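Local coordinates for protein bacterial leucyl aminopeptidase (Legionella pneumophila, PDB 6ESL) that probably removes amino-terminal residues such as leucine from peptides as a secreted, zinc-dependent aminopeptidase of family M28, at residues P189-V194 against F250-A255; G207-T212 against V280-M285; H265-F270 against A337-E342; W298-Y303 against F348-S353. One frame throughout, in Å; residues are numbered along the deposited sequence.

Interactions 1, 2 and 4 lie on the mixed central sheet of the peptidase fold, and interaction 3 joins two helices against one of its faces. Strands 248-253 and 203-209 adjoin, so interactions 1 and 2 have centres about 9 Å apart and share the bond of Y253 N to A208 O, 2.8 Å. Interactions 2 and 4, centres about 12 Å apart, meet where M285 O faces E351 N at 3.1 Å. Interaction 3 is tied to interaction 1 by W339 NE1 and Y253 OH, 3.0 Å apart. Interaction 2 supplies two zinc ligands itself; the side chains of F348 in interaction 4 and Y253 in interaction 1 come within about 7 and 9 Å of a zinc ion.

Interaction 1 (P189-V194 against F250-A255); sequences PSLVTV and FIWYAA
The carbonyl oxygen of P189 rests on the methyl of A254, with P189 O 3.5 Å from A254 CB. At S190 the hydroxyl takes over from the main chain: with OG beside the backbone N and anti to the carbonyl carbon (chi1 -64°), it receives the amide of A254 in a nearly straight bond, A254 N to S190 OG 2.9 Å with 173° at the hydrogen. The side chain thus carries the pairing just beyond the end of strand 248-253. L191 forms a hydrogen-bonded antiparallel pair with W252, closed by L191 N to W252 O at 3.0 Å and W252 N to L191 O at 2.9 Å. Alongside, L191 CD2 reaches W252 CE3 at 3.6 Å. The two strands run almost exactly antiparallel and are neighbours within the mixed sheet of the M28 peptidase fold, where helices 151-170 and 220-239 pack against the face bearing L191 and W252; from the latter helix S227 O holds W252 NE1. V192 points to the other face, in a non-hydrogen-bonded pair with I251, and its CG2 lies 4.1 Å from I251 CG2. T193 returns to the sheet face that carries L191 and W252, placing CG2 in the plane of the indole at its edge, 3.6 Å from W252 CZ3. Its backbone N bonds F250 O at 3.0 Å along a bent path, while F250 N gives only a weak bond back to T193 O.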
loop_
_atom_site.group_PDB
_atom_site.type_symbol
_atom_site.label_atom_id
_atom_site.label_comp_id
_atom_site.label_asym_id
_atom_site.label_seq_id
_atom_site.Cartn_x
_atom_site.Cartn_y
_atom_site.Cartn_z
ATOM N N PRO B 189 -10.477 28.003 16.392
ATOM C CA PRO B 189 -9.436 27.113 16.877
ATOM C C PRO B 189 -9.713 25.693 16.507
ATOM O O PRO B 189 -10.906 25.320 16.226
ATOM C CB PRO B 189 -9.532 27.219 18.376
ATOM C CG PRO B 189 -10.949 27.589 18.642
ATOM C CD PRO B 189 -11.568 28.183 17.419
ATOM N N SER B 190 -8.615 24.893 16.460
ATOM C CA SER B 190 -8.756 23.490 16.474
ATOM C C SER B 190 -9.092 22.979 17.935
ATOM O O SER B 190 -8.565 23.480 18.923
ATOM C CB SER B 190 -7.560 22.750 15.881
ATOM O OG SER B 190 -7.340 23.008 14.479
ATOM N N LEU B 191 -9.916 21.933 18.005
ATOM C CA LEU B 191 -10.280 21.254 19.269
ATOM C C LEU B 191 -9.504 19.969 19.405
ATOM O O LEU B 191 -9.637 19.051 18.583
ATOM C CB LEU B 191 -11.738 20.925 19.295
ATOM C CG LEU B 191 -12.218 20.053 20.505
ATOM C CD1 LEU B 191 -11.869 20.762 21.833
ATOM C CD2 LEU B 191 -13.706 19.807 20.308
ATOM N N VAL B 192 -8.655 19.919 20.406
ATOM C CA VAL B 192 -7.917 18.730 20.707
ATOM C C VAL B 192 -8.511 18.172 22.031
ATOM O O VAL B 192 -8.711 18.931 23.053
ATOM C CB VAL B 192 -6.433 18.969 20.927
ATOM C CG1 VAL B 192 -5.705 17.685 21.339
ATOM C CG2 VAL B 192 -5.782 19.516 19.640
ATOM N N THR B 193 -8.813 16.878 22.006
ATOM C CA THR B 193 -9.394 16.170 23.139
ATOM C C THR B 193 -8.539 14.944 23.415
ATOM O O THR B 193 -7.859 14.444 22.520
ATOM C CB THR B 193 -10.841 15.731 22.853
ATOM O OG1 THR B 193 -10.837 14.616 21.955
ATOM C CG2 THR B 193 -11.630 16.874 22.232
ATOM N N VAL B 194 -8.571 14.458 24.650
ATOM C CA VAL B 194 -7.734 13.312 25.014
ATOM C C VAL B 194 -8.376 12.462 26.070
ATOM O O VAL B 194 -8.977 13.016 27.027
ATOM C CB VAL B 194 -6.278 13.718 25.398
ATOM C CG1 VAL B 194 -6.218 14.611 26.631
ATOM C CG2 VAL B 194 -5.375 12.501 25.531
ATOM N N PHE B 250 -9.078 12.544 20.244
ATOM C CA PHE B 250 -10.060 12.952 19.286
ATOM C C PHE B 250 -9.911 14.415 18.920
ATOM O O PHE B 250 -9.943 15.256 19.759
ATOM C CB PHE B 250 -11.515 12.613 19.692
ATOM C CG PHE B 250 -11.792 11.145 19.719
ATOM C CD1 PHE B 250 -11.491 10.404 20.890
ATOM C CD2 PHE B 250 -12.405 10.471 18.632
ATOM C CE1 PHE B 250 -11.769 9.018 20.926
ATOM C CE2 PHE B 250 -12.692 9.110 18.663
ATOM C CZ PHE B 250 -12.357 8.383 19.794
ATOM N N ILE B 251 -9.749 14.711 17.610
ATOM C CA ILE B 251 -9.406 16.044 17.202
ATOM C C ILE B 251 -10.335 16.518 16.115
ATOM O O ILE B 251 -10.488 15.822 15.119
ATOM C CB ILE B 251 -7.919 16.094 16.722
ATOM C CG1 ILE B 251 -7.016 15.476 17.775
ATOM C CG2 ILE B 251 -7.524 17.552 16.428
ATOM C CD1 ILE B 251 -5.521 15.699 17.646
ATOM N N TRP B 252 -10.870 17.736 16.251
ATOM C CA TRP B 252 -11.617 18.371 15.222
ATOM C C TRP B 252 -10.811 19.574 14.731
ATOM O O TRP B 252 -10.688 20.560 15.430
ATOM C CB TRP B 252 -12.967 18.789 15.664
ATOM C CG TRP B 252 -13.935 17.597 15.997
ATOM C CD1 TRP B 252 -14.889 17.074 15.194
ATOM C CD2 TRP B 252 -13.958 16.799 17.199
ATOM N NE1 TRP B 252 -15.522 16.023 15.806
ATOM C CE2 TRP B 252 -14.972 15.834 17.033
ATOM C CE3 TRP B 252 -13.210 16.793 18.398
ATOM C CZ2 TRP B 252 -15.293 14.890 18.055
ATOM C CZ3 TRP B 252 -13.525 15.813 19.389
ATOM C CH2 TRP B 252 -14.543 14.898 19.205
ATOM N N TYR B 253 -10.285 19.493 13.493
ATOM C CA TYR B 253 -9.414 20.515 13.031
ATOM C C TYR B 253 -10.187 21.709 12.492
ATOM O O TYR B 253 -11.171 21.527 11.852
ATOM C CB TYR B 253 -8.527 19.967 11.861
ATOM C CG TYR B 253 -7.810 18.730 12.202
ATOM C CD1 TYR B 253 -6.661 18.770 13.062
ATOM C CD2 TYR B 253 -8.188 17.510 11.660
ATOM C CE1 TYR B 253 -5.930 17.617 13.313
ATOM C CE2 TYR B 253 -7.532 16.331 12.005
ATOM C CZ TYR B 253 -6.409 16.391 12.803
ATOM O OH TYR B 253 -5.748 15.239 13.091
ATOM N N ALA B 254 -9.670 22.906 12.739
ATOM C CA ALA B 254 -10.126 24.122 12.127
ATOM C C ALA B 254 -9.539 24.264 10.719
ATOM O O ALA B 254 -8.443 23.730 10.437
ATOM C CB ALA B 254 -9.609 25.303 12.960
ATOM N N ALA B 255 -10.261 25.009 9.860
ATOM C CA ALA B 255 -9.664 25.592 8.700
ATOM C C ALA B 255 -9.000 24.572 7.738
ATOM O O ALA B 255 -8.000 24.878 7.068
ATOM C CB ALA B 255 -8.642 26.709 9.111
#

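Interaction 2 (G207-T212 against V280-M285); sequences GAHMDT and VVQFDM. With ZN (zinc ion), chain F.
The imidazole of H209 and the carboxylate of D284 stand nearly perpendicular, their planes 88° apart, with the carboxyl carbon at the ring's edge and in its plane. Between them sits a zinc ion: H209 NE2 binds it at 2.2 Å, and D284 grips it with both oxygens, OD1 at 2.4 Å and OD2 at 2.5 Å. A water and D222 of helix 220-239 complete this site. H209 ND1 donates to D211 OD1 (2.9 Å); the oxygen is tilted out of the ring plane and is itself met from above the carboxylate plane. The ring of F283 turns its edge to G207 O, the same oxygen that accepts F283 N at 2.8 Å. With G207 N to V281 O, 3.0 Å, this secures the parallel pairing of strands 203-209 and 277-282 just before both ligands. Q282 bends at chi2 (69°) and packs OE1 on G207 C at 3.4 Å without a hydrogen bond, while its NE2 bonds S334 OG, which also holds D284 OD2. Through ND1, D211 acts as a second-shell residue that, with the zinc bond, helps hold the imidazole's rotation; its other oxygen accepts the amide of E257, a ligand of the second zinc, which probably links the surroundings of the two zinc ions.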
loop_
_atom_site.group_PDB
_atom_site.type_symbol
_atom_site.label_atom_id
_atom_site.label_comp_id
_atom_site.label_asym_id
_atom_site.label_seq_id
_atom_site.Cartn_x
_atom_site.Cartn_y
_atom_site.Cartn_z
ATOM N N GLY B 207 -9.239 11.946 13.840
ATOM C CA GLY B 207 -9.626 13.286 13.466
ATOM C C GLY B 207 -10.686 13.432 12.421
ATOM O O GLY B 207 -11.004 12.466 11.689
ATOM N N ALA B 208 -11.124 14.670 12.280
ATOM C CA ALA B 208 -12.083 15.140 11.270
ATOM C C ALA B 208 -11.925 16.674 11.249
ATOM O O ALA B 208 -11.373 17.244 12.217
ATOM C CB ALA B 208 -13.527 14.792 11.744
ATOM N N HIS B 209 -12.483 17.346 10.293
ATOM C CA HIS B 209 -12.428 18.773 10.220
ATOM C C HIS B 209 -13.805 19.349 10.438
ATOM O O HIS B 209 -14.725 18.840 9.947
ATOM C CB HIS B 209 -11.702 19.308 8.991
ATOM C CG HIS B 209 -12.387 19.150 7.690
ATOM N ND1 HIS B 209 -13.180 20.107 7.142
ATOM C CD2 HIS B 209 -12.325 18.165 6.774
ATOM C CE1 HIS B 209 -13.598 19.710 5.965
ATOM N NE2 HIS B 209 -13.102 18.532 5.737
ATOM N N MET B 210 -13.872 20.486 11.111
ATOM C CA MET B 210 -15.142 20.991 11.594
ATOM C C MET B 210 -15.697 22.043 10.609
ATOM O O MET B 210 -16.885 22.490 10.734
ATOM C CB MET B 210 -14.936 21.642 12.995
ATOM C CG MET B 210 -14.191 22.968 12.998
ATOM S SD MET B 210 -14.225 23.691 14.656
ATOM C CE MET B 210 -13.016 22.786 15.549
ATOM N N ASP B 211 -14.846 22.532 9.718
ATOM C CA ASP B 211 -15.144 23.696 8.915
ATOM C C ASP B 211 -15.777 23.431 7.555
ATOM O O ASP B 211 -15.831 22.295 7.091
ATOM C CB ASP B 211 -13.891 24.597 8.740
ATOM C CG ASP B 211 -12.815 23.936 7.868
ATOM O OD1 ASP B 211 -12.542 22.760 8.115
ATOM O OD2 ASP B 211 -12.262 24.635 6.983
ATOM N N THR B 212 -16.215 24.535 6.944
ATOM C CA THR B 212 -16.765 24.617 5.612
ATOM C C THR B 212 -16.265 25.842 4.924
ATOM O O THR B 212 -15.486 26.672 5.485
ATOM C CB THR B 212 -18.314 24.737 5.660
ATOM O OG1 THR B 212 -18.691 26.059 6.205
ATOM C CG2 THR B 212 -18.921 23.610 6.453
ATOM N N VAL B 280 -2.328 7.827 13.270
ATOM C CA VAL B 280 -3.388 8.798 13.026
ATOM C C VAL B 280 -4.383 8.260 11.968
ATOM O O VAL B 280 -3.954 7.694 10.934
ATOM C CB VAL B 280 -2.752 10.102 12.517
ATOM C CG1 VAL B 280 -3.791 11.136 12.303
ATOM C CG2 VAL B 280 -1.744 10.581 13.539
ATOM N N VAL B 281 -5.687 8.449 12.185
ATOM C CA VAL B 281 -6.650 8.253 11.130
ATOM C C VAL B 281 -7.424 9.565 10.937
ATOM O O VAL B 281 -7.640 10.352 11.927
ATOM C CB VAL B 281 -7.587 7.038 11.399
ATOM C CG1 VAL B 281 -8.361 7.196 12.682
ATOM C CG2 VAL B 281 -8.540 6.725 10.255
ATOM N N GLN B 282 -7.815 9.810 9.703
ATOM C CA GLN B 282 -8.621 10.947 9.335
ATOM C C GLN B 282 -9.963 10.490 8.762
ATOM O O GLN B 282 -10.024 9.658 7.825
ATOM C CB GLN B 282 -7.860 11.802 8.329
ATOM C CG GLN B 282 -8.604 12.956 7.652
ATOM C CD GLN B 282 -8.928 14.090 8.592
ATOM O OE1 GLN B 282 -8.585 14.052 9.786
ATOM N NE2 GLN B 282 -9.511 15.165 8.030
ATOM N N PHE B 283 -11.018 11.093 9.290
ATOM C CA PHE B 283 -12.402 10.919 8.761
ATOM C C PHE B 283 -12.892 12.183 8.094
ATOM O O PHE B 283 -13.248 13.199 8.800
ATOM C CB PHE B 283 -13.327 10.441 9.865
ATOM C CG PHE B 283 -13.005 9.080 10.359
ATOM C CD1 PHE B 283 -13.542 7.939 9.730
ATOM C CD2 PHE B 283 -12.162 8.893 11.399
ATOM C CE1 PHE B 283 -13.203 6.656 10.154
ATOM C CE2 PHE B 283 -11.869 7.642 11.860
ATOM C CZ PHE B 283 -12.343 6.519 11.172
ATOM N N ASP B 284 -12.795 12.151 6.770
ATOM C CA ASP B 284 -13.262 13.212 5.922
ATOM C C ASP B 284 -14.219 12.593 4.917
ATOM O O ASP B 284 -13.817 11.939 3.954
ATOM C CB ASP B 284 -12.094 13.871 5.189
ATOM C CG ASP B 284 -12.537 15.004 4.286
ATOM O OD1 ASP B 284 -13.753 15.280 4.229
ATOM O OD2 ASP B 284 -11.668 15.619 3.630
ATOM N N MET B 285 -15.496 12.818 5.171
ATOM C CA MET B 285 -16.601 12.397 4.326
ATOM C C MET B 285 -16.863 10.905 4.588
ATOM O O MET B 285 -16.139 9.973 4.145
ATOM C CB MET B 285 -16.490 12.755 2.846
ATOM C CG MET B 285 -16.140 14.196 2.623
ATOM S SD MET B 285 -16.038 14.731 0.934
ATOM C CE MET B 285 -14.858 13.594 0.220
HETATM ZN ZN ZN F . -13.290 17.575 3.807
HETATM O O HOH W 1 -13.282 16.572 1.862
#

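Interaction 3 (H265-F270 against A337-E342); sequences HVVQHF and ASWNEE
Helices 261-272 and 336-340 approach most closely at V267 and W339, whose CA atoms are 6.5 Å apart. Both belong to the helical layer on one face of the central sheet in this alpha/beta peptidase fold: W339 also packs on V277 and V280 of strand 277-282, and V266 on I251 and Y253 of strand 248-253. V267 carries the contact with its two methyls. CG2, beside the backbone N and anti to the carbonyl carbon, sits over the middle of the indole's six-membered ring, 3.9 Å from the centroid and 15° off the normal, a CH-pi contact. The same methyl reaches S338 CB at 3.8 Å, and S338 OG is bonded to S263 OG one turn before V267. F270 meets the tryptophan in a T-shaped pair whose planes are 88° apart. The edge of the indole is directed at the phenyl face, with W339 CH2 4.0 Å from F270 CD2 and displaced toward the rim of that ring. V266 CG1 adds an oblique touch, 4.1 Å from W339 CZ2. The indole is thus met on a face and at its far edge, while its NE1 is hydrogen-bonded to the hydroxyl of Y253, so its polar atom is satisfied in the interior. At the border of the contact, E342 CG, anti to the carbonyl carbon (chi1 -58°), lies 3.6 Å from V267 CG1.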
loop_
_atom_site.group_PDB
_atom_site.type_symbol
_atom_site.label_atom_id
_atom_site.label_comp_id
_atom_site.label_asym_id
_atom_site.label_seq_id
_atom_site.Cartn_x
_atom_site.Cartn_y
_atom_site.Cartn_z
ATOM N N HIS B 265 -1.328 23.366 12.516
ATOM C CA HIS B 265 -1.132 23.962 13.829
ATOM C C HIS B 265 -1.059 22.870 14.892
ATOM O O HIS B 265 -0.223 22.923 15.795
ATOM C CB HIS B 265 -2.263 24.939 14.150
ATOM C CG HIS B 265 -2.029 26.326 13.637
ATOM N ND1 HIS B 265 -2.355 26.709 12.354
ATOM C CD2 HIS B 265 -1.502 27.420 14.235
ATOM C CE1 HIS B 265 -2.038 27.980 12.183
ATOM N NE2 HIS B 265 -1.519 28.436 13.310
ATOM N N VAL B 266 -1.941 21.881 14.778
ATOM C CA VAL B 266 -1.979 20.769 15.724
ATOM C C VAL B 266 -0.710 19.920 15.684
ATOM O O VAL B 266 -0.185 19.524 16.726
ATOM C CB VAL B 266 -3.198 19.860 15.474
ATOM C CG1 VAL B 266 -3.175 18.672 16.424
ATOM C CG2 VAL B 266 -4.488 20.649 15.627
ATOM N N VAL B 267 -0.224 19.642 14.479
ATOM C CA VAL B 267 0.983 18.842 14.302
ATOM C C VAL B 267 2.185 19.554 14.906
ATOM O O VAL B 267 3.042 18.938 15.540
ATOM C CB VAL B 267 1.259 18.554 12.815
ATOM C CG1 VAL B 267 2.558 17.778 12.657
ATOM C CG2 VAL B 267 0.096 17.791 12.198
ATOM N N GLN B 268 2.234 20.864 14.696
ATOM C CA GLN B 268 3.294 21.690 15.195
ATOM C C GLN B 268 3.219 21.773 16.720
ATOM O O GLN B 268 4.251 21.713 17.379
ATOM C CB GLN B 268 3.247 23.101 14.590
ATOM C CG GLN B 268 4.561 23.856 14.737
ATOM C CD GLN B 268 4.589 25.216 14.005
ATOM O OE1 GLN B 268 4.925 26.244 14.576
ATOM N NE2 GLN B 268 4.257 25.218 12.743
ATOM N N HIS B 269 2.007 21.918 17.259
ATOM C CA HIS B 269 1.773 21.914 18.679
ATOM C C HIS B 269 2.350 20.642 19.321
ATOM O O HIS B 269 3.061 20.754 20.351
ATOM C CB HIS B 269 0.302 22.056 19.031
ATOM C CG HIS B 269 0.034 22.147 20.505
ATOM N ND1 HIS B 269 -0.095 21.027 21.304
ATOM C CD2 HIS B 269 -0.075 23.217 21.333
ATOM C CE1 HIS B 269 -0.291 21.403 22.560
ATOM N NE2 HIS B 269 -0.314 22.719 22.593
ATOM N N PHE B 270 2.050 19.490 18.730
ATOM C CA PHE B 270 2.517 18.226 19.261
ATOM C C PHE B 270 4.042 18.090 19.169
ATOM O O PHE B 270 4.657 17.500 20.058
ATOM C CB PHE B 270 1.904 17.028 18.511
ATOM C CG PHE B 270 0.533 16.591 19.040
ATOM C CD1 PHE B 270 -0.502 17.464 19.138
ATOM C CD2 PHE B 270 0.295 15.275 19.337
ATOM C CE1 PHE B 270 -1.765 17.056 19.613
ATOM C CE2 PHE B 270 -0.984 14.843 19.753
ATOM C CZ PHE B 270 -2.011 15.727 19.882
ATOM N N ALA B 337 -2.636 14.450 5.752
ATOM C CA ALA B 337 -1.421 14.848 5.061
ATOM C C ALA B 337 -0.463 15.607 5.945
ATOM O O ALA B 337 0.759 15.533 5.768
ATOM C CB ALA B 337 -1.740 15.643 3.777
ATOM N N SER B 338 -1.029 16.436 6.830
ATOM C CA SER B 338 -0.267 17.148 7.812
ATOM C C SER B 338 0.613 16.273 8.701
ATOM O O SER B 338 1.794 16.642 8.945
ATOM C CB SER B 338 -1.162 18.103 8.609
ATOM O OG SER B 338 -1.873 18.977 7.706
ATOM N N TRP B 339 0.080 15.118 9.100
ATOM C CA TRP B 339 0.803 14.119 9.872
ATOM C C TRP B 339 1.813 13.365 9.016
ATOM O O TRP B 339 3.026 13.219 9.387
ATOM C CB TRP B 339 -0.173 13.168 10.554
ATOM C CG TRP B 339 -1.059 13.780 11.530
ATOM C CD1 TRP B 339 -2.375 14.159 11.320
ATOM C CD2 TRP B 339 -0.762 14.172 12.911
ATOM N NE1 TRP B 339 -2.879 14.725 12.445
ATOM C CE2 TRP B 339 -1.923 14.733 13.444
ATOM C CE3 TRP B 339 0.332 14.038 13.738
ATOM C CZ2 TRP B 339 -1.990 15.181 14.726
ATOM C CZ3 TRP B 339 0.241 14.498 15.069
ATOM C CH2 TRP B 339 -0.897 15.044 15.527
ATOM N N ASN B 340 1.367 13.009 7.833
ATOM C CA ASN B 340 2.207 12.233 6.912
ATOM C C ASN B 340 3.505 12.998 6.555
ATOM O O ASN B 340 4.592 12.366 6.334
ATOM C CB ASN B 340 1.459 11.893 5.659
ATOM C CG ASN B 340 2.285 11.087 4.663
ATOM O OD1 ASN B 340 2.627 11.602 3.623
ATOM N ND2 ASN B 340 2.466 9.774 4.930
ATOM N N GLU B 341 3.363 14.293 6.361
ATOM C CA GLU B 341 4.541 15.152 6.084
ATOM C C GLU B 341 5.578 15.110 7.156
ATOM O O GLU B 341 6.696 15.359 6.853
ATOM C CB GLU B 341 4.189 16.628 5.911
ATOM C CG GLU B 341 3.837 16.955 4.477
ATOM C CD GLU B 341 3.446 18.428 4.207
ATOM O OE1 GLU B 341 2.697 18.627 3.163
ATOM O OE2 GLU B 341 3.829 19.346 5.038
ATOM N N GLU B 342 5.241 14.866 8.401
ATOM C CA GLU B 342 6.212 14.758 9.486
ATOM C C GLU B 342 6.534 13.298 9.776
ATOM O O GLU B 342 6.952 12.995 10.878
ATOM C CB GLU B 342 5.675 15.431 10.745
ATOM C CG GLU B 342 5.340 16.907 10.520
ATOM C CD GLU B 342 6.544 17.764 10.261
ATOM O OE1 GLU B 342 7.401 17.783 11.128
ATOM O OE2 GLU B 342 6.622 18.468 9.215
#

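Interaction 4 (W298-Y303 against F348-S353); sequences WVFTDY and FPCETS
W298 and C350 form a hydrogen-bonded antiparallel pair in which each amide lies in the plane of the other's carbonyl: W298 N to C350 O is 3.0 Å and C350 N to W298 O 2.7 Å. P349, which has no amide hydrogen, falls in the non-hydrogen-bonded pair with V299, and the backbone of V299 bonds instead to D325 and S327 of strand 324-327. F300 N reaches F348 O at 3.0 Å. Beyond it direct pairing gives way to a water that donates to F300 O at 2.8 Å and accepts from F348 N at 2.9 Å. As strand 346-350 ends, the chain turns over the indole of W298. The peptide between T352 and S353 lies on one ring face, and S353 CB sits above the six-membered ring, 3.5 Å from its centroid and 11° off the normal. T352 OG1 donates to S353 O, while S353 OG bonds D356 N and E351 OE1 takes the amides of G287 and Y288. F300, its CG beside the backbone N (chi1 -80°), brings the phenyl to C350 CB, which meets the ring obliquely, 3.4 Å from F300 CE1. T352 O is buried without a hydrogen-bond partner and lies in the plane of that phenyl, 3.4 Å from F300 CE1. The slightly positive ring hydrogens probably offset part of what this oxygen lacks.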
loop_
_atom_site.group_PDB
_atom_site.type_symbol
_atom_site.label_atom_id
_atom_site.label_comp_id
_atom_site.label_asym_id
_atom_site.label_seq_id
_atom_site.Cartn_x
_atom_site.Cartn_y
_atom_site.Cartn_z
ATOM N N TRP B 298 -13.519 3.025 1.161
ATOM C CA TRP B 298 -12.365 3.317 0.312
ATOM C C TRP B 298 -11.165 3.697 1.167
ATOM O O TRP B 298 -11.276 4.527 2.039
ATOM C CB TRP B 298 -12.742 4.420 -0.684
ATOM C CG TRP B 298 -13.729 3.944 -1.670
ATOM C CD1 TRP B 298 -15.127 3.923 -1.500
ATOM C CD2 TRP B 298 -13.494 3.439 -3.001
ATOM N NE1 TRP B 298 -15.711 3.421 -2.630
ATOM C CE2 TRP B 298 -14.751 3.160 -3.574
ATOM C CE3 TRP B 298 -12.361 3.280 -3.792
ATOM C CZ2 TRP B 298 -14.897 2.653 -4.834
ATOM C CZ3 TRP B 298 -12.529 2.810 -5.122
ATOM C CH2 TRP B 298 -13.772 2.520 -5.610
ATOM N N VAL B 299 -10.004 3.111 0.886
ATOM C CA VAL B 299 -8.785 3.442 1.557
ATOM C C VAL B 299 -7.961 4.236 0.579
ATOM O O VAL B 299 -7.654 3.732 -0.561
ATOM C CB VAL B 299 -8.068 2.141 2.051
ATOM C CG1 VAL B 299 -6.705 2.412 2.665
ATOM C CG2 VAL B 299 -8.880 1.481 3.148
ATOM N N PHE B 300 -7.564 5.447 0.976
ATOM C CA PHE B 300 -6.786 6.339 0.157
ATOM C C PHE B 300 -5.287 6.045 0.291
ATOM O O PHE B 300 -4.758 5.883 1.345
ATOM C CB PHE B 300 -7.139 7.817 0.324
ATOM C CG PHE B 300 -8.351 8.170 -0.442
ATOM C CD1 PHE B 300 -9.598 7.617 -0.078
ATOM C CD2 PHE B 300 -8.278 8.783 -1.675
ATOM C CE1 PHE B 300 -10.754 7.782 -0.882
ATOM C CE2 PHE B 300 -9.433 8.955 -2.496
ATOM C CZ PHE B 300 -10.672 8.527 -2.055
ATOM N N THR B 301 -4.683 5.817 -0.867
ATOM C CA THR B 301 -3.284 5.434 -0.956
ATOM C C THR B 301 -2.255 6.548 -1.174
ATOM O O THR B 301 -1.053 6.276 -1.156
ATOM C CB THR B 301 -3.120 4.335 -2.020
ATOM O OG1 THR B 301 -3.410 4.879 -3.312
ATOM C CG2 THR B 301 -4.093 3.194 -1.738
ATOM N N ASP B 302 -2.707 7.785 -1.379
ATOM C CA ASP B 302 -1.762 8.898 -1.552
ATOM C C ASP B 302 -1.714 9.687 -0.219
ATOM O O ASP B 302 -2.751 9.928 0.415
ATOM C CB ASP B 302 -1.906 9.706 -2.822
ATOM C CG ASP B 302 -3.143 10.507 -2.851
ATOM O OD1 ASP B 302 -4.047 10.236 -2.035
ATOM O OD2 ASP B 302 -3.208 11.409 -3.704
ATOM N N TYR B 303 -0.486 10.043 0.183
ATOM C CA TYR B 303 -0.151 10.788 1.414
ATOM C C TYR B 303 -0.532 10.067 2.690
ATOM O O TYR B 303 -0.884 10.682 3.699
ATOM C CB TYR B 303 -0.703 12.215 1.353
ATOM C CG TYR B 303 -0.224 12.850 0.065
ATOM C CD1 TYR B 303 1.057 13.412 -0.042
ATOM C CD2 TYR B 303 -1.018 12.870 -1.091
ATOM C CE1 TYR B 303 1.490 13.959 -1.223
ATOM C CE2 TYR B 303 -0.567 13.460 -2.254
ATOM C CZ TYR B 303 0.692 13.974 -2.327
ATOM O OH TYR B 303 1.084 14.545 -3.516
ATOM N N PHE B 348 -6.401 7.248 5.818
ATOM C CA PHE B 348 -7.571 7.997 5.387
ATOM C C PHE B 348 -8.566 7.028 4.672
ATOM O O PHE B 348 -8.468 6.769 3.457
ATOM C CB PHE B 348 -7.177 9.166 4.493
ATOM C CG PHE B 348 -8.319 9.967 3.944
ATOM C CD1 PHE B 348 -9.502 10.135 4.631
ATOM C CD2 PHE B 348 -8.224 10.575 2.715
ATOM C CE1 PHE B 348 -10.575 10.844 4.033
ATOM C CE2 PHE B 348 -9.274 11.321 2.140
ATOM C CZ PHE B 348 -10.437 11.501 2.838
ATOM N N PRO B 349 -9.546 6.511 5.432
ATOM C CA PRO B 349 -10.644 5.839 4.795
ATOM C C PRO B 349 -11.747 6.840 4.415
ATOM O O PRO B 349 -11.902 7.848 5.129
ATOM C CB PRO B 349 -11.150 4.933 5.890
ATOM C CG PRO B 349 -10.883 5.718 7.173
ATOM C CD PRO B 349 -9.747 6.648 6.893
ATOM N N CYS B 350 -12.482 6.584 3.330
ATOM C CA CYS B 350 -13.436 7.551 2.807
ATOM C C CYS B 350 -14.618 6.922 2.133
ATOM O O CYS B 350 -14.648 5.749 1.813
ATOM C CB CYS B 350 -12.683 8.575 1.863
ATOM S SG CYS B 350 -13.596 10.002 1.240
ATOM N N GLU B 351 -15.663 7.704 2.081
ATOM C CA GLU B 351 -16.992 7.262 1.666
ATOM C C GLU B 351 -17.104 6.823 0.213
ATOM O O GLU B 351 -17.959 5.973 -0.113
ATOM C CB GLU B 351 -18.034 8.374 1.897
ATOM C CG GLU B 351 -17.723 9.649 1.055
ATOM C CD GLU B 351 -18.618 10.865 1.309
ATOM O OE1 GLU B 351 -19.210 10.920 2.381
ATOM O OE2 GLU B 351 -18.694 11.722 0.394
ATOM N N THR B 352 -16.286 7.390 -0.660
ATOM C CA THR B 352 -16.290 7.065 -2.069
ATOM C C THR B 352 -14.865 7.078 -2.610
ATOM O O THR B 352 -13.930 7.581 -1.988
ATOM C CB THR B 352 -17.053 8.095 -2.946
ATOM O OG1 THR B 352 -16.414 9.357 -2.832
ATOM C CG2 THR B 352 -18.472 8.349 -2.479
ATOM N N SER B 353 -14.728 6.620 -3.823
ATOM C CA SER B 353 -13.495 6.917 -4.550
ATOM C C SER B 353 -13.440 8.403 -4.877
ATOM O O SER B 353 -14.444 9.136 -4.834
ATOM C CB SER B 353 -13.450 6.125 -5.891
ATOM O OG SER B 353 -14.425 6.702 -6.806
HETATM O O HOH W 2 -5.253 5.280 4.053
#